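Local coordinates for protein O-phospho-L-seryl-tRNA:Cys-tRNA synthase (Methanocaldococcus jannaschii DSM 2661, PDB 5X6B) that probably converts O-phosphoseryl-tRNA(Cys) to cysteinyl-tRNA(Cys), the tRNA-dependent route to cysteine, with pyridoxal phosphate as cofactor, at residues A212-K217 and K242-A246; D143-H147 and L199-D203. One frame throughout, in Å; residues are numbered along the deposited sequence.

Overall arrangement
Both contacts belong to the large mixed sheet of the chain and its coverings, and their centres lie 15 Å apart. Contact 2 joins the C-terminal ends of the neighbouring parallel strands 139-143 and 194-200; after Asp203 the chain continues into helix 212-221, which in contact 1 meets the loop leading to strand 248-252. The two touch where Leu199 CD2 lies 3.7 Å from Val215 CG2 and 3.8 Å from Ala212 CA. Lys255, the residue modified by pyridoxal phosphate, follows strand 248-252. The bound nucleic acid is distant, about 31 Å from the nearest atom of contact 1 and about 32 Å from that of contact 2.

Contact 1 (A212-K217 and K242-A246); sequences AKKVGK and KEVKA
Val244 sits against helix 212-221 near its N-terminal end, where backbone meets backbone: its CA is 3.8 Å from Lys213 CA. Its CG1 lies beside its own backbone N (chi1 -59°) and meets the methyl of Ala212, at 3.7 Å from Ala212 CB. Both side chains rest on Leu228 of strand 226-229, which continues the apolar patch toward the sheet. One turn further along the helix, Gly216 has no side chain to hold the loop off, and its CA-H points at Val244 O with a CA-to-O distance of 3.5 Å and an angle of 158° at the hydrogen. No direct hydrogen bond joins the two segments.

Outward from this strip the contact becomes loose and faces solvent, with Glu243 and Lys217 exposed and Lys213 and Lys245 partly so. Lys213 CG stands opposite its backbone N (chi1 -171°), and the extended chain runs past the carbonyl of Glu243, with CG and CE each 3.5 Å from Glu243 O. Lys213 NZ ends 4.1 Å from Glu243 OE2, too far for a salt bridge though the charges probably attract. Lys217 and Lys245 meet through methylenes, CG of Lys217 lying 4.1 Å from CD of Lys245, while their amino ends lead away from the contact. The type I turn from Lys242 to Lys245 shapes the loop, and Asn240 OD1 accepts a hydrogen bond from Glu243 N. Helix 212-221 forms the beta-alpha-beta crossover from strand 194-200 to strand 226-229, and the turn packed on it belongs to the next connection, as in the large domain of fold-type I pyridoxal phosphate enzymes.

Contact 2 (D143-H147 and L199-D203); sequences DKNAH and LTHVD
Thr200 gives two hydrogen bonds to one oxygen of Asp143. Its OG1 donates to the syn lone pair of Asp143 OD1 at 3.1 Å, and its backbone N adds a weak bond to that same OD1, at 3.4 Å with an N-H...O angle of 161°. The Asp143 carboxylate is brought here by chi1 of 58°, which sets CG between the backbone N and the carbonyl carbon, and the two side chains cross at about a right angle.

Van der Waals contacts complete the seam. Ala146, last residue of the type I turn from Asp143, approaches the same hydroxyl, its CA 3.2 Å from Thr200 OG1. Further along, Asn145 and Asp203 touch at their CB atoms, 3.5 Å apart, and the amide and carboxylate lie stacked with their planes 15° from parallel.

Polar partners beyond the pair hold these stacked groups. Asn145 OD1 bonds to Tyr166 OH and its ND2 to Tyr173 O, while the two carboxylate oxygens of Asp203 accept the backbone N-H groups of Asn208 and Tyr206. The two groups meet by their faces and find their partners in strand 160-166 (Tyr166) and in loops. The Asp143-Thr200 pair ties together the ends of two adjacent parallel strands, while Asn145 and Asp203 stack where the following loops meet. Donors of Thr200, Asn208 and Tyr206 would be expected to offset part of the negative charge of buried Asp143 and Asp203.

Contact 1 (A212-K217 and K242-A246)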
loop_
_atom_site.group_PDB
_atom_site.type_symbol
_atom_site.label_atom_id
_atom_site.label_comp_id
_atom_site.label_asym_id
_atom_site.label_seq_id
_atom_site.Cartn_x
_atom_site.Cartn_y
_atom_site.Cartn_z
ATOM N N ALA B 212 27.029 10.769 -11.034
ATOM C CA ALA B 212 27.273 10.262 -9.684
ATOM C C ALA B 212 28.639 9.602 -9.518
ATOM O O ALA B 212 29.179 9.559 -8.413
ATOM C CB ALA B 212 26.170 9.276 -9.291
ATOM N N LYS B 213 29.192 9.081 -10.610
ATOM C CA LYS B 213 30.444 8.336 -10.541
ATOM C C LYS B 213 31.594 9.224 -10.082
ATOM O O LYS B 213 32.486 8.778 -9.360
ATOM C CB LYS B 213 30.782 7.710 -11.895
ATOM C CG LYS B 213 31.957 6.744 -11.841
ATOM C CD LYS B 213 32.137 6.004 -13.155
ATOM C CE LYS B 213 33.219 4.942 -13.046
ATOM N NZ LYS B 213 33.372 4.173 -14.312
ATOM N N LYS B 214 31.561 10.485 -10.500
ATOM C CA LYS B 214 32.619 11.428 -10.163
ATOM C C LYS B 214 32.657 11.703 -8.665
ATOM O O LYS B 214 33.726 11.684 -8.054
ATOM C CB LYS B 214 32.443 12.734 -10.945
ATOM C CG LYS B 214 33.325 12.832 -12.193
ATOM C CD LYS B 214 34.744 12.319 -11.932
ATOM C CE LYS B 214 35.735 12.831 -12.973
ATOM N NZ LYS B 214 37.026 12.084 -12.913
ATOM N N VAL B 215 31.494 11.951 -8.073
ATOM C CA VAL B 215 31.415 12.165 -6.632
ATOM C C VAL B 215 31.760 10.869 -5.908
ATOM O O VAL B 215 32.303 10.882 -4.807
ATOM C CB VAL B 215 30.021 12.659 -6.202
ATOM C CG1 VAL B 215 30.004 12.973 -4.721
ATOM C CG2 VAL B 215 29.628 13.893 -7.005
ATOM N N GLY B 216 31.459 9.746 -6.549
ATOM C CA GLY B 216 31.819 8.449 -6.013
ATOM C C GLY B 216 33.324 8.273 -5.962
ATOM O O GLY B 216 33.864 7.758 -4.983
ATOM N N LYS B 217 34.006 8.710 -7.017
ATOM C CA LYS B 217 35.459 8.568 -7.092
ATOM C C LYS B 217 36.177 9.504 -6.123
ATOM O O LYS B 217 37.196 9.131 -5.542
ATOM C CB LYS B 217 35.948 8.803 -8.521
ATOM C CG LYS B 217 35.701 7.611 -9.427
ATOM C CD LYS B 217 36.461 7.718 -10.739
ATOM C CE LYS B 217 36.115 8.996 -11.492
ATOM N NZ LYS B 217 36.802 9.077 -12.813
ATOM N N LYS B 242 27.063 0.257 -7.775
ATOM C CA LYS B 242 28.480 -0.082 -7.698
ATOM C C LYS B 242 29.318 0.694 -8.711
ATOM O O LYS B 242 30.444 1.087 -8.405
ATOM C CB LYS B 242 28.685 -1.584 -7.895
ATOM C CG LYS B 242 28.160 -2.425 -6.746
ATOM C CD LYS B 242 28.342 -3.913 -7.006
ATOM C CE LYS B 242 27.710 -4.737 -5.896
ATOM N NZ LYS B 242 28.352 -4.470 -4.579
ATOM N N GLU B 243 28.777 0.918 -9.907
ATOM C CA GLU B 243 29.529 1.634 -10.936
ATOM C C GLU B 243 29.749 3.088 -10.529
ATOM O O GLU B 243 30.813 3.658 -10.791
ATOM C CB GLU B 243 28.827 1.564 -12.295
ATOM C CG GLU B 243 29.451 2.486 -13.338
ATOM C CD GLU B 243 29.149 2.068 -14.762
ATOM O OE1 GLU B 243 28.191 1.294 -14.970
ATOM O OE2 GLU B 243 29.877 2.516 -15.676
ATOM N N VAL B 244 28.754 3.684 -9.878
ATOM C CA VAL B 244 28.915 5.032 -9.344
ATOM C C VAL B 244 29.584 4.969 -7.974
ATOM O O VAL B 244 29.711 5.985 -7.287
ATOM C CB VAL B 244 27.572 5.775 -9.235
ATOM C CG1 VAL B 244 26.913 5.870 -10.599
ATOM C CG2 VAL B 244 26.657 5.086 -8.242
ATOM N N LYS B 245 30.009 3.765 -7.595
ATOM C CA LYS B 245 30.733 3.519 -6.348
ATOM C C LYS B 245 29.989 4.067 -5.136
ATOM O O LYS B 245 30.600 4.561 -4.188
ATOM C CB LYS B 245 32.143 4.112 -6.429
ATOM C CG LYS B 245 33.076 3.323 -7.344
ATOM C CD LYS B 245 34.304 4.124 -7.756
ATOM C CE LYS B 245 35.301 3.247 -8.510
ATOM N NZ LYS B 245 35.181 1.806 -8.136
ATOM N N ALA B 246 28.666 3.971 -5.174
ATOM C CA ALA B 246 27.843 4.426 -4.063
ATOM C C ALA B 246 27.894 3.424 -2.916
ATOM O O ALA B 246 27.886 2.208 -3.132
ATOM C CB ALA B 246 26.408 4.648 -4.519
HETATM O O HOH W 1 32.618 6.563 -3.315
#

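Contact 2 (D143-H147 and L199-D203)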
loop_
_atom_site.group_PDB
_atom_site.type_symbol
_atom_site.label_atom_id
_atom_site.label_comp_id
_atom_site.label_asym_id
_atom_site.label_seq_id
_atom_site.Cartn_x
_atom_site.Cartn_y
_atom_site.Cartn_z
ATOM N N ASP B 143 25.210 18.620 -2.050
ATOM C CA ASP B 143 25.059 19.660 -3.069
ATOM C C ASP B 143 24.084 20.743 -2.612
ATOM O O ASP B 143 23.273 20.520 -1.725
ATOM C CB ASP B 143 24.588 19.057 -4.399
ATOM C CG ASP B 143 23.269 18.312 -4.272
ATOM O OD1 ASP B 143 22.991 17.751 -3.193
ATOM O OD2 ASP B 143 22.501 18.293 -5.254
ATOM N N LYS B 144 24.160 21.913 -3.232
ATOM C CA LYS B 144 23.296 23.028 -2.861
ATOM C C LYS B 144 21.870 22.849 -3.374
ATOM O O LYS B 144 20.965 23.584 -2.979
ATOM C CB LYS B 144 23.879 24.347 -3.379
ATOM C CG LYS B 144 24.147 25.358 -2.281
ATOM C CD LYS B 144 24.680 26.675 -2.820
ATOM C CE LYS B 144 26.095 26.927 -2.306
ATOM N NZ LYS B 144 26.543 28.338 -2.494
ATOM N N ASN B 145 21.676 21.867 -4.250
ATOM C CA ASN B 145 20.352 21.567 -4.789
ATOM C C ASN B 145 19.617 20.512 -3.973
ATOM O O ASN B 145 18.557 20.029 -4.379
ATOM C CB ASN B 145 20.452 21.086 -6.237
ATOM C CG ASN B 145 20.507 22.220 -7.229
ATOM O OD1 ASN B 145 20.267 23.380 -6.885
ATOM N ND2 ASN B 145 20.793 21.886 -8.483
ATOM N N ALA B 146 20.186 20.153 -2.829
ATOM C CA ALA B 146 19.661 19.050 -2.034
ATOM C C ALA B 146 18.247 19.317 -1.527
ATOM O O ALA B 146 17.878 20.457 -1.224
ATOM C CB ALA B 146 20.593 18.753 -0.868
ATOM N N HIS B 147 17.463 18.246 -1.453
ATOM C CA HIS B 147 16.100 18.297 -0.942
ATOM C C HIS B 147 16.107 18.649 0.540
ATOM O O HIS B 147 16.995 18.214 1.276
ATOM C CB HIS B 147 15.402 16.956 -1.170
ATOM C CG HIS B 147 13.917 17.006 -1.003
ATOM N ND1 HIS B 147 13.278 16.550 0.124
ATOM C CD2 HIS B 147 12.942 17.464 -1.830
ATOM C CE1 HIS B 147 11.973 16.720 -0.009
ATOM N NE2 HIS B 147 11.748 17.276 -1.186
ATOM N N LEU B 199 24.889 13.102 -2.449
ATOM C CA LEU B 199 24.591 13.702 -3.746
ATOM C C LEU B 199 23.132 13.489 -4.144
ATOM O O LEU B 199 22.677 12.354 -4.297
ATOM C CB LEU B 199 25.511 13.136 -4.832
ATOM C CG LEU B 199 25.203 13.601 -6.261
ATOM C CD1 LEU B 199 25.339 15.115 -6.391
ATOM C CD2 LEU B 199 26.089 12.886 -7.271
ATOM N N THR B 200 22.401 14.587 -4.298
ATOM C CA THR B 200 21.045 14.527 -4.817
ATOM C C THR B 200 21.118 14.197 -6.302
ATOM O O THR B 200 21.417 15.072 -7.119
ATOM C CB THR B 200 20.295 15.850 -4.606
ATOM O OG1 THR B 200 20.301 16.182 -3.214
ATOM C CG2 THR B 200 18.861 15.725 -5.073
ATOM N N HIS B 201 20.855 12.937 -6.643
ATOM C CA HIS B 201 21.069 12.441 -8.006
ATOM C C HIS B 201 20.294 13.244 -9.046
ATOM O O HIS B 201 20.821 13.568 -10.109
ATOM C CB HIS B 201 20.684 10.969 -8.101
ATOM C CG HIS B 201 21.291 10.265 -9.271
ATOM N ND1 HIS B 201 21.009 8.952 -9.578
ATOM C CD2 HIS B 201 22.170 10.690 -10.209
ATOM C CE1 HIS B 201 21.686 8.598 -10.657
ATOM N NE2 HIS B 201 22.399 9.635 -11.058
ATOM N N VAL B 202 19.039 13.548 -8.731
ATOM C CA VAL B 202 18.268 14.543 -9.464
ATOM C C VAL B 202 17.575 15.443 -8.444
ATOM O O VAL B 202 16.796 14.969 -7.614
ATOM C CB VAL B 202 17.223 13.899 -10.419
ATOM C CG1 VAL B 202 16.176 14.917 -10.842
ATOM C CG2 VAL B 202 17.900 13.318 -11.645
ATOM N N ASP B 203 17.877 16.736 -8.482
ATOM C CA ASP B 203 17.233 17.671 -7.569
ATOM C C ASP B 203 15.769 17.844 -7.931
ATOM O O ASP B 203 15.371 17.594 -9.070
ATOM C CB ASP B 203 17.922 19.033 -7.577
ATOM C CG ASP B 203 17.934 19.666 -8.947
ATOM O OD1 ASP B 203 18.394 19.010 -9.912
ATOM O OD2 ASP B 203 17.443 20.809 -9.063
#